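Side-chain contacts in methyltransferase 1 (Methanosarcina barkeri, PDB 2I2X), which transfers the methyl group of methanol to the cob(I)amide carried by its partner protein MtaC, an early step of methanogenesis from methanol: residues 85-88 / 89-93; 142-145 / 146-150; 56-59 / 60-64; 129-133 / 134-138; 94-97 / 98-102. One frame throughout, in Å; residues are numbered along the deposited sequence.

Interaction 1. Residues 85-88 / 89-93; sequences TEHV and QQMSN. With K (potassium ion), chain S.
Met91 folds back from the short helix 89-93 to lie against Thr85, His87 and Val88, the residues that lead out of the preceding strand. Its CB rests over one face of the His87 imidazole, 4.0 Å from CB to the ring centroid, a CH-pi contact shifted toward the rim. CG stands anti to the carbonyl carbon (chi1 -72°), which carries the chain past the Val88 methyl CG2. SD stays with that methyl, 3.5 Å from Val88 CG2, while lying oblique to the imidazole. A bend at the last torsion, chi3 65°, then brings CE to His87 CD2 at 3.6 Å and to Thr85 CG2 at 3.8 Å. An unbranched thioether suits this buried, winding path, and Leu58 and Tyr62 of helix 55-76 pack on it too. The turn stands at the C-terminal end of strand 80-86 in the TIM barrel, the end at which enzymes of this fold hold their active sites. Glu86, its CB directed away from the helix, binds potassium there through OE2 at 2.3 Å; Glu164 and Glu313 contribute to the same ion, and Lys267 hydrogen-bonds OE2. At the helix itself, Val88 O accepts Met91 N at 2.9 Å, the donor lying well above the carbonyl plane. His87 ND1 and Ser92 OG share a hydrogen bond of 2.9 Å in which either may be the donor. Ser92 OG is also bonded to Gly127 N, so a small hydroxyl links the imidazole to the next strand's loop and restrains the ring's rotation.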
# COMPACT_ATOMS: atom_id res chain seq x y z
N THR A 85 -5.42 2.81 17.17
CA THR A 85 -5.92 1.46 17.37
C THR A 85 -7.45 1.44 17.41
O THR A 85 -8.06 1.91 18.37
CB THR A 85 -5.38 0.84 18.69
OG1 THR A 85 -3.95 0.99 18.73
CG2 THR A 85 -5.72 -0.62 18.80
N GLU A 86 -8.06 0.91 16.35
CA GLU A 86 -9.50 0.69 16.35
C GLU A 86 -9.80 -0.63 16.98
O GLU A 86 -9.56 -1.65 16.37
CB GLU A 86 -10.05 0.67 14.93
CG GLU A 86 -9.90 2.01 14.25
CD GLU A 86 -10.50 2.06 12.88
OE1 GLU A 86 -10.10 1.27 12.00
OE2 GLU A 86 -11.38 2.92 12.66
N HIS A 87 -10.35 -0.62 18.19
CA HIS A 87 -10.71 -1.85 18.90
C HIS A 87 -11.36 -2.90 18.01
O HIS A 87 -12.30 -2.60 17.31
CB HIS A 87 -11.62 -1.53 20.09
CG HIS A 87 -10.92 -0.91 21.25
ND1 HIS A 87 -11.41 -0.96 22.54
CD2 HIS A 87 -9.74 -0.24 21.33
CE1 HIS A 87 -10.58 -0.34 23.36
NE2 HIS A 87 -9.56 0.11 22.65
N VAL A 88 -10.81 -4.11 17.98
CA VAL A 88 -11.62 -5.29 17.64
C VAL A 88 -12.65 -5.43 18.77
O VAL A 88 -12.41 -4.98 19.89
CB VAL A 88 -10.79 -6.61 17.54
CG1 VAL A 88 -9.80 -6.54 16.40
CG2 VAL A 88 -10.12 -6.93 18.85
N GLN A 89 -13.79 -6.06 18.49
CA GLN A 89 -14.94 -6.01 19.42
C GLN A 89 -14.55 -6.50 20.81
O GLN A 89 -14.99 -5.93 21.83
CB GLN A 89 -16.14 -6.79 18.87
CG GLN A 89 -15.88 -8.30 18.64
CD GLN A 89 -15.94 -9.14 19.94
OE1 GLN A 89 -16.53 -8.72 20.96
NE2 GLN A 89 -15.32 -10.32 19.90
N GLN A 90 -13.69 -7.51 20.85
CA GLN A 90 -13.31 -8.12 22.11
C GLN A 90 -12.54 -7.19 23.03
O GLN A 90 -12.59 -7.36 24.24
CB GLN A 90 -12.58 -9.47 21.93
CG GLN A 90 -11.30 -9.40 21.13
CD GLN A 90 -11.43 -9.97 19.71
OE1 GLN A 90 -12.29 -9.55 18.91
NE2 GLN A 90 -10.56 -10.92 19.39
N MET A 91 -11.89 -6.19 22.44
CA MET A 91 -11.14 -5.20 23.23
C MET A 91 -12.04 -4.21 23.96
O MET A 91 -11.61 -3.54 24.91
CB MET A 91 -10.17 -4.43 22.34
CG MET A 91 -8.99 -5.26 21.89
SD MET A 91 -8.13 -4.56 20.48
CE MET A 91 -7.50 -3.02 21.17
N SER A 92 -13.27 -4.11 23.49
CA SER A 92 -14.21 -3.16 24.04
C SER A 92 -15.16 -3.85 25.00
O SER A 92 -15.48 -3.29 26.04
CB SER A 92 -15.00 -2.48 22.92
OG SER A 92 -14.17 -1.62 22.18
N ASN A 93 -15.59 -5.06 24.64
CA ASN A 93 -16.45 -5.90 25.47
C ASN A 93 -15.79 -6.35 26.76
O ASN A 93 -16.46 -6.56 27.76
CB ASN A 93 -16.98 -7.10 24.69
CG ASN A 93 -18.07 -6.71 23.69
OD1 ASN A 93 -19.08 -6.10 24.06
ND2 ASN A 93 -17.86 -7.03 22.42
K K S . -12.92 2.77 10.90

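Interaction 2. Residues 142-145 / 146-150; sequences KYSV and FLEAF
Tyr143 and Leu147, one helical turn apart, meet on the flank of helix 143-155 that faces helix 181-210. The tyrosine CG is anti to the backbone N (chi1 -164°), which swings the ring along the helix until CE2 lies 3.9 Å from Leu147 CD1 and 4.0 Å from Leu147 CG. Tyr143 OH reaches on to Asp202 of helix 181-210. The closest packing is at Phe146, whose CB sits 3.0 Å from Tyr143 O; its ring, with Phe150 CE2 above one face, turns in toward Ile126 and Val163 of the barrel strands. With an alanine in place of Leu147, the Tyr143 ring would probably lose the branched support beside CE2, leaving a gap and more freedom to turn. Ser144 and Glu148 make up the loose, solvent-facing side: Ser144 OG stays 4.4 Å from Glu148 OE2, and what does touch is the glutamate CG, against Ser144 O at 3.2 Å. Beneath both sides run ordinary helical bonds, such as Phe146 N to Lys142 O at 2.9 Å, 169° at the hydrogen. Phenylalanines and alanine against the strands, serine and glutamate toward solvent, imply an amphipathic helix, held to the barrel by its apolar face.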
# COMPACT_ATOMS: atom_id res chain seq x y z
N LYS A 142 -25.19 -2.75 28.32
CA LYS A 142 -23.88 -2.68 27.76
C LYS A 142 -23.30 -1.23 27.87
O LYS A 142 -22.08 -1.02 27.79
CB LYS A 142 -23.91 -3.24 26.32
CG LYS A 142 -22.83 -4.28 25.99
CD LYS A 142 -23.25 -5.74 26.20
CE LYS A 142 -24.63 -6.06 25.57
NZ LYS A 142 -24.67 -6.13 24.07
N TYR A 143 -24.17 -0.25 28.12
CA TYR A 143 -23.74 1.16 28.19
C TYR A 143 -22.57 1.39 29.15
O TYR A 143 -21.62 2.10 28.81
CB TYR A 143 -24.89 2.11 28.55
CG TYR A 143 -24.58 3.56 28.26
CD1 TYR A 143 -24.72 4.08 26.98
CD2 TYR A 143 -24.12 4.43 29.27
CE1 TYR A 143 -24.41 5.41 26.69
CE2 TYR A 143 -23.80 5.76 28.99
CZ TYR A 143 -23.95 6.25 27.70
OH TYR A 143 -23.66 7.58 27.39
N SER A 144 -22.65 0.79 30.34
CA SER A 144 -21.65 1.04 31.37
C SER A 144 -20.33 0.40 30.99
O SER A 144 -19.26 0.91 31.34
CB SER A 144 -22.11 0.53 32.74
OG SER A 144 -22.32 -0.87 32.72
N VAL A 145 -20.42 -0.72 30.28
CA VAL A 145 -19.24 -1.40 29.79
C VAL A 145 -18.55 -0.49 28.75
O VAL A 145 -17.35 -0.27 28.81
CB VAL A 145 -19.59 -2.79 29.20
CG1 VAL A 145 -18.34 -3.51 28.68
CG2 VAL A 145 -20.27 -3.66 30.25
N PHE A 146 -19.36 0.06 27.85
CA PHE A 146 -18.95 1.02 26.84
C PHE A 146 -18.08 2.11 27.46
O PHE A 146 -16.95 2.35 27.00
CB PHE A 146 -20.22 1.59 26.21
CG PHE A 146 -19.97 2.56 25.08
CD1 PHE A 146 -19.17 2.21 24.00
CD2 PHE A 146 -20.59 3.80 25.09
CE1 PHE A 146 -18.98 3.10 22.95
CE2 PHE A 146 -20.41 4.70 24.04
CZ PHE A 146 -19.60 4.34 22.97
N LEU A 147 -18.59 2.76 28.50
CA LEU A 147 -17.86 3.80 29.24
C LEU A 147 -16.57 3.30 29.88
O LEU A 147 -15.56 4.02 29.87
CB LEU A 147 -18.74 4.44 30.31
CG LEU A 147 -19.98 5.23 29.86
CD1 LEU A 147 -20.56 6.01 31.06
CD2 LEU A 147 -19.70 6.16 28.64
N GLU A 148 -16.62 2.10 30.46
CA GLU A 148 -15.46 1.48 31.09
C GLU A 148 -14.34 1.30 30.07
O GLU A 148 -13.16 1.42 30.41
CB GLU A 148 -15.79 0.11 31.66
CG GLU A 148 -16.57 0.08 32.94
CD GLU A 148 -16.90 -1.36 33.40
OE1 GLU A 148 -15.99 -2.22 33.40
OE2 GLU A 148 -18.08 -1.60 33.77
N ALA A 149 -14.71 1.00 28.83
CA ALA A 149 -13.70 0.87 27.80
C ALA A 149 -12.95 2.21 27.60
O ALA A 149 -11.71 2.23 27.57
CB ALA A 149 -14.28 0.34 26.50
N PHE A 150 -13.70 3.31 27.50
CA PHE A 150 -13.08 4.61 27.31
C PHE A 150 -12.20 4.90 28.51
O PHE A 150 -11.06 5.30 28.35
CB PHE A 150 -14.09 5.75 27.14
CG PHE A 150 -14.76 5.79 25.81
CD1 PHE A 150 -14.13 6.39 24.71
CD2 PHE A 150 -16.05 5.26 25.64
CE1 PHE A 150 -14.75 6.45 23.46
CE2 PHE A 150 -16.69 5.30 24.38
CZ PHE A 150 -16.02 5.89 23.29

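Interaction 3. Residues 56-59 / 60-64; sequences EKLI and KEYER
Leu58 and Tyr62 lie side by side and point the same way from helix 55-76, the crossover helix of the beta-alpha-beta unit that joins barrel strands 40-43 and 80-86. The leucine CG is anti to the backbone N (chi1 -158°), which brings CD1 to 3.8 Å and CG to 3.9 Å from the same ring atom, Tyr62 CE2. Deeper in the turn, Tyr62 CD2 passes 3.2 Å from Leu58 O, the carbonyl that also receives Tyr62 N. A long, flat residue suits this place, because Met91 and Val101 meet Tyr62 from the helices that follow. Shortening the tyrosine to an alanine is likely to leave Leu58 CD1 without its neighbour and to open a gap in front of Met91. One residue on, Glu63 lays its CG 3.4 Å from Ile59 O, while Ile59 packs on Glu100. Four successive backbone bonds hold these side chains in step, among them Lys60 N to Glu56 O and Glu63 N to Ile59 O, each 2.9 Å. Charged residues complete the surroundings: the buried Glu61 forms a salt bridge with Arg48 of its own chain. Lys60, bent at chi2 (56°), leads away from the helix, and its NZ pairs, as does Arg64 NE, with the terminal carboxylate oxygen OXT of His258 of a neighbouring subunit.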
# COMPACT_ATOMS: atom_id res chain seq x y z
N GLU A 56 -3.18 -12.53 24.82
CA GLU A 56 -1.73 -12.38 24.79
C GLU A 56 -1.20 -12.30 23.34
O GLU A 56 -0.27 -11.53 23.05
CB GLU A 56 -1.05 -13.49 25.59
CG GLU A 56 -1.32 -13.43 27.14
CD GLU A 56 -2.83 -13.60 27.61
OE1 GLU A 56 -3.63 -14.41 27.02
OE2 GLU A 56 -3.20 -12.90 28.60
N LYS A 57 -1.80 -13.08 22.46
CA LYS A 57 -1.49 -13.04 21.03
C LYS A 57 -1.88 -11.68 20.43
O LYS A 57 -1.17 -11.16 19.58
CB LYS A 57 -2.20 -14.18 20.28
CG LYS A 57 -1.49 -15.53 20.32
CD LYS A 57 -2.48 -16.69 20.13
CE LYS A 57 -1.76 -18.00 19.79
NZ LYS A 57 -2.69 -19.16 19.58
N LEU A 58 -3.00 -11.13 20.90
CA LEU A 58 -3.47 -9.82 20.49
C LEU A 58 -2.53 -8.69 20.90
O LEU A 58 -2.12 -7.88 20.07
CB LEU A 58 -4.85 -9.58 21.08
CG LEU A 58 -5.70 -8.54 20.37
CD1 LEU A 58 -5.70 -8.76 18.86
CD2 LEU A 58 -7.12 -8.57 20.92
N ILE A 59 -2.19 -8.66 22.19
CA ILE A 59 -1.20 -7.74 22.73
C ILE A 59 0.12 -7.85 21.97
O ILE A 59 0.76 -6.85 21.63
CB ILE A 59 -0.96 -8.01 24.24
CG1 ILE A 59 -2.18 -7.54 25.05
CG2 ILE A 59 0.33 -7.35 24.72
CD1 ILE A 59 -2.19 -7.96 26.55
N LYS A 60 0.50 -9.08 21.66
CA LYS A 60 1.72 -9.35 20.91
C LYS A 60 1.68 -8.72 19.50
O LYS A 60 2.63 -8.04 19.10
CB LYS A 60 1.98 -10.86 20.86
CG LYS A 60 3.27 -11.27 20.22
CD LYS A 60 4.44 -10.61 20.89
CE LYS A 60 5.76 -11.08 20.28
NZ LYS A 60 6.90 -10.36 20.94
N GLU A 61 0.60 -8.96 18.76
CA GLU A 61 0.44 -8.43 17.42
C GLU A 61 0.56 -6.89 17.43
O GLU A 61 1.28 -6.32 16.59
CB GLU A 61 -0.89 -8.89 16.82
CG GLU A 61 -1.15 -8.46 15.39
CD GLU A 61 -0.77 -9.55 14.38
OE1 GLU A 61 0.28 -10.21 14.59
OE2 GLU A 61 -1.52 -9.72 13.37
N TYR A 62 -0.11 -6.24 18.39
CA TYR A 62 -0.06 -4.80 18.52
C TYR A 62 1.33 -4.30 18.90
O TYR A 62 1.73 -3.21 18.48
CB TYR A 62 -1.12 -4.27 19.49
CG TYR A 62 -2.52 -4.25 18.93
CD1 TYR A 62 -2.86 -3.41 17.87
CD2 TYR A 62 -3.52 -5.03 19.50
CE1 TYR A 62 -4.17 -3.37 17.35
CE2 TYR A 62 -4.84 -5.01 19.00
CZ TYR A 62 -5.16 -4.18 17.92
OH TYR A 62 -6.44 -4.17 17.43
N GLU A 63 2.06 -5.08 19.68
CA GLU A 63 3.45 -4.76 19.95
C GLU A 63 4.27 -4.79 18.68
O GLU A 63 5.14 -3.95 18.47
CB GLU A 63 4.05 -5.68 21.00
CG GLU A 63 3.63 -5.26 22.38
CD GLU A 63 4.23 -6.10 23.49
OE1 GLU A 63 4.34 -7.33 23.35
OE2 GLU A 63 4.56 -5.52 24.54
N ARG A 64 3.99 -5.75 17.82
CA ARG A 64 4.75 -5.86 16.59
C ARG A 64 4.44 -4.66 15.70
O ARG A 64 5.35 -4.08 15.09
CB ARG A 64 4.47 -7.18 15.87
CG ARG A 64 5.17 -8.37 16.48
CD ARG A 64 4.61 -9.69 15.96
NE ARG A 64 5.46 -10.77 16.43
CZ ARG A 64 5.26 -12.07 16.23
NH1 ARG A 64 4.19 -12.50 15.57
NH2 ARG A 64 6.16 -12.93 16.71

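Interaction 4. Residues 129-133 / 134-138; sequences IRENR and EFLQL
A tight antiparallel hairpin in the loop after strand 119-126, near the bound corrinoid and against a neighbouring subunit, brings Glu131 opposite Leu136 as a single non-hydrogen-bonded pair. Two backbone bonds flank the pair: Gln137 N to Arg130 O at 2.9 Å and Asn132 N to Phe135 O at 3.0 Å. Arg130 enters the hairpin as the centre of an inverse gamma turn, and a bend at chi3 (-56°) folds its long side chain over Leu138. There NH1 donates to Leu138 O at 3.0 Å, with the oxygen 28° out of the guanidinium plane, while Leu138 CD2 rests 3.6 Å above the centre of that plane. Asp195 and Asp128 make salt bridges to NH1 and NE, so the buried arginine charge is met by two carboxylates. Glu131 lays OE2 3.4 Å from Leu136 CD2, and the same oxygen pairs with Arg159 of a neighbouring subunit; Arg133 reaches Glu165 of that subunit, a use of charge that suits an interface. In the fold, Arg130 packs on Tyr143 and Phe146 of helix 143-155 and on Ile199 of helix 181-210, while Ile129, at the root of the hairpin, touches Ser92 and Asn93 of helix 89-93.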
# COMPACT_ATOMS: atom_id res chain seq x y z
N ILE A 129 -20.24 -1.00 21.15
CA ILE A 129 -20.71 -2.32 21.51
C ILE A 129 -22.20 -2.36 21.93
O ILE A 129 -22.72 -3.44 22.23
CB ILE A 129 -19.83 -2.91 22.64
CG1 ILE A 129 -19.88 -2.01 23.90
CG2 ILE A 129 -18.44 -3.08 22.17
CD1 ILE A 129 -19.29 -2.66 25.17
N ARG A 130 -22.88 -1.22 21.92
CA ARG A 130 -24.28 -1.12 22.39
C ARG A 130 -25.29 -1.75 21.41
O ARG A 130 -26.19 -1.08 20.90
CB ARG A 130 -24.65 0.34 22.68
CG ARG A 130 -23.75 1.03 23.71
CD ARG A 130 -23.97 2.54 23.74
NE ARG A 130 -23.80 3.16 22.42
CZ ARG A 130 -24.41 4.26 22.00
NH1 ARG A 130 -25.28 4.93 22.79
NH2 ARG A 130 -24.17 4.71 20.78
N GLU A 131 -25.13 -3.04 21.16
CA GLU A 131 -25.95 -3.79 20.20
C GLU A 131 -25.90 -5.31 20.50
O GLU A 131 -24.89 -5.80 21.01
CB GLU A 131 -25.46 -3.50 18.79
CG GLU A 131 -26.16 -4.29 17.73
CD GLU A 131 -25.92 -3.76 16.34
OE1 GLU A 131 -24.74 -3.73 15.91
OE2 GLU A 131 -26.92 -3.42 15.66
N ASN A 132 -26.99 -6.03 20.24
CA ASN A 132 -26.98 -7.49 20.24
C ASN A 132 -27.41 -7.96 18.89
O ASN A 132 -27.64 -7.14 18.00
CB ASN A 132 -27.84 -8.13 21.34
CG ASN A 132 -29.31 -7.66 21.33
OD1 ASN A 132 -29.83 -7.27 22.38
ND2 ASN A 132 -29.97 -7.70 20.17
N ARG A 133 -27.53 -9.28 18.74
CA ARG A 133 -27.92 -9.91 17.48
C ARG A 133 -29.23 -9.35 16.85
O ARG A 133 -29.29 -9.17 15.64
CB ARG A 133 -27.98 -11.43 17.67
CG ARG A 133 -28.85 -12.22 16.70
CD ARG A 133 -28.22 -13.58 16.47
NE ARG A 133 -29.11 -14.66 16.04
CZ ARG A 133 -29.73 -14.73 14.86
NH1 ARG A 133 -29.63 -13.77 13.95
NH2 ARG A 133 -30.47 -15.79 14.59
N GLU A 134 -30.25 -9.07 17.65
CA GLU A 134 -31.51 -8.56 17.09
C GLU A 134 -31.62 -7.03 16.97
O GLU A 134 -32.10 -6.55 15.96
CB GLU A 134 -32.77 -9.17 17.75
CG GLU A 134 -32.65 -9.67 19.20
CD GLU A 134 -31.91 -11.02 19.33
OE1 GLU A 134 -31.14 -11.19 20.32
OE2 GLU A 134 -32.08 -11.91 18.45
N PHE A 135 -31.18 -6.28 17.98
CA PHE A 135 -31.28 -4.82 17.91
C PHE A 135 -30.24 -3.99 18.65
O PHE A 135 -29.48 -4.48 19.49
CB PHE A 135 -32.67 -4.25 18.29
CG PHE A 135 -33.63 -5.24 18.84
CD1 PHE A 135 -33.55 -5.65 20.16
CD2 PHE A 135 -34.68 -5.70 18.04
CE1 PHE A 135 -34.48 -6.55 20.68
CE2 PHE A 135 -35.62 -6.60 18.54
CZ PHE A 135 -35.52 -7.03 19.87
N LEU A 136 -30.26 -2.69 18.31
CA LEU A 136 -29.48 -1.70 19.01
C LEU A 136 -29.95 -1.68 20.43
O LEU A 136 -31.14 -1.92 20.71
CB LEU A 136 -29.64 -0.32 18.37
CG LEU A 136 -29.06 -0.08 16.97
CD1 LEU A 136 -29.35 1.34 16.46
CD2 LEU A 136 -27.55 -0.37 16.94
N GLN A 137 -29.03 -1.38 21.33
CA GLN A 137 -29.28 -1.26 22.74
C GLN A 137 -28.47 -0.10 23.28
O GLN A 137 -27.59 -0.26 24.13
CB GLN A 137 -28.92 -2.55 23.44
CG GLN A 137 -29.90 -3.67 23.13
CD GLN A 137 -29.84 -4.77 24.15
OE1 GLN A 137 -30.80 -4.95 24.93
NE2 GLN A 137 -28.71 -5.51 24.20
N LEU A 138 -28.77 1.07 22.75
CA LEU A 138 -27.94 2.25 22.93
C LEU A 138 -27.89 2.73 24.36
O LEU A 138 -26.96 3.43 24.74
CB LEU A 138 -28.41 3.37 22.02
CG LEU A 138 -28.42 3.12 20.52
CD1 LEU A 138 -28.83 4.41 19.83
CD2 LEU A 138 -27.05 2.64 19.99

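Interaction 5. Residues 94-97 / 98-102; sequences NPSW and GAEVA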
# COMPACT_ATOMS: atom_id res chain seq x y z
N ASN A 94 -14.46 -6.45 26.73
CA ASN A 94 -13.65 -6.67 27.93
C ASN A 94 -12.74 -5.48 28.10
O ASN A 94 -11.61 -5.47 27.58
CB ASN A 94 -12.81 -7.95 27.80
CG ASN A 94 -13.63 -9.13 27.32
OD1 ASN A 94 -14.39 -9.73 28.10
ND2 ASN A 94 -13.51 -9.47 26.03
N PRO A 95 -13.22 -4.44 28.80
CA PRO A 95 -12.43 -3.20 28.91
C PRO A 95 -10.92 -3.38 29.18
O PRO A 95 -10.11 -2.64 28.61
CB PRO A 95 -13.12 -2.44 30.05
CG PRO A 95 -14.55 -2.91 29.97
CD PRO A 95 -14.51 -4.35 29.52
N SER A 96 -10.53 -4.33 30.01
CA SER A 96 -9.13 -4.46 30.40
C SER A 96 -8.25 -4.93 29.21
O SER A 96 -7.06 -4.67 29.17
CB SER A 96 -8.99 -5.39 31.62
OG SER A 96 -9.32 -6.74 31.28
N TRP A 97 -8.85 -5.60 28.24
CA TRP A 97 -8.15 -5.96 27.00
C TRP A 97 -7.65 -4.72 26.24
O TRP A 97 -6.46 -4.57 25.97
CB TRP A 97 -9.04 -6.79 26.10
CG TRP A 97 -9.20 -8.24 26.52
CD1 TRP A 97 -9.42 -8.72 27.79
CD2 TRP A 97 -9.16 -9.38 25.66
NE1 TRP A 97 -9.51 -10.08 27.77
CE2 TRP A 97 -9.35 -10.52 26.47
CE3 TRP A 97 -8.96 -9.56 24.28
CZ2 TRP A 97 -9.36 -11.82 25.95
CZ3 TRP A 97 -8.98 -10.86 23.76
CH2 TRP A 97 -9.17 -11.97 24.60
N GLY A 98 -8.56 -3.82 25.92
CA GLY A 98 -8.18 -2.56 25.32
C GLY A 98 -7.19 -1.80 26.18
O GLY A 98 -6.24 -1.23 25.65
N ALA A 99 -7.38 -1.79 27.50
CA ALA A 99 -6.45 -1.09 28.39
C ALA A 99 -5.02 -1.64 28.24
O ALA A 99 -4.05 -0.89 28.23
CB ALA A 99 -6.90 -1.20 29.82
N GLU A 100 -4.91 -2.95 28.13
CA GLU A 100 -3.62 -3.58 28.17
C GLU A 100 -2.91 -3.47 26.83
O GLU A 100 -1.69 -3.33 26.78
CB GLU A 100 -3.73 -5.03 28.62
CG GLU A 100 -3.88 -5.16 30.12
CD GLU A 100 -4.04 -6.61 30.56
OE1 GLU A 100 -3.17 -7.46 30.23
OE2 GLU A 100 -5.05 -6.89 31.24
N VAL A 101 -3.67 -3.50 25.74
CA VAL A 101 -3.10 -3.13 24.46
C VAL A 101 -2.59 -1.68 24.52
O VAL A 101 -1.47 -1.39 24.10
CB VAL A 101 -4.09 -3.33 23.30
CG1 VAL A 101 -3.52 -2.76 22.00
CG2 VAL A 101 -4.46 -4.81 23.15
N ALA A 102 -3.40 -0.79 25.08
CA ALA A 102 -3.02 0.61 25.19
C ALA A 102 -1.70 0.71 25.92
O ALA A 102 -0.82 1.47 25.53
CB ALA A 102 -4.10 1.42 25.93
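The Trp97 indole carries Asn94 ND2 over the centre of one face, 4.2 Å above the ring plane. The asparagine amide is held there by a hydrogen bond from ND2 to Gln90 O in the helix before, and Gln90, Leu58 and Lys55 also touch the indole. With CG anti to the carbonyl carbon (chi1 -76°), the ring leans back toward Asn94 rather than forward along the helix. Trp97 O receives Val101 N at 3.0 Å in a nearly straight bond of 172°, and Val101 CG2 sits 3.5 Å from the same oxygen. Glu100 runs its extended chain past Ser96 O, CG to O 3.4 Å, and its carboxylate forms a salt bridge with Lys55; a residue with both a methylene stem and a charge suits this boundary. Gly98, with no side chain, lets His87 come close to its CA. Pro95, which has no N-H to give, is at ease in the first turn, and its O still accepts Ala99 N at 3.1 Å. Asn94 is the first residue to leave helix 89-93, and helix 95-116 starts afresh just after it, forming a helix-break-helix connection on the outside of the TIM barrel that leads back to strand 119-126.

In the fold
Along the chain the contacts come in the order 3, 1, 5, 4, 2, following successive beta-alpha units of the TIM barrel: helix 55-76, strand 80-86 with helices 89-93 and 95-116, then the loop after strand 119-126 and helix 143-155. Interaction 1 is the hub. Its centre lies about 8 Å from that of interaction 5, where Met91 O and Gly98 N probably hydrogen-bond, and it touches all the others. Interactions 3 and 4 have centres about 28 Å apart and do not touch, yet each meets a neighbouring subunit. Interaction 1 thus joins helices 55-76, 95-116 and 143-155 beside the end of strand 80-86, which bears the potassium ligand Glu86.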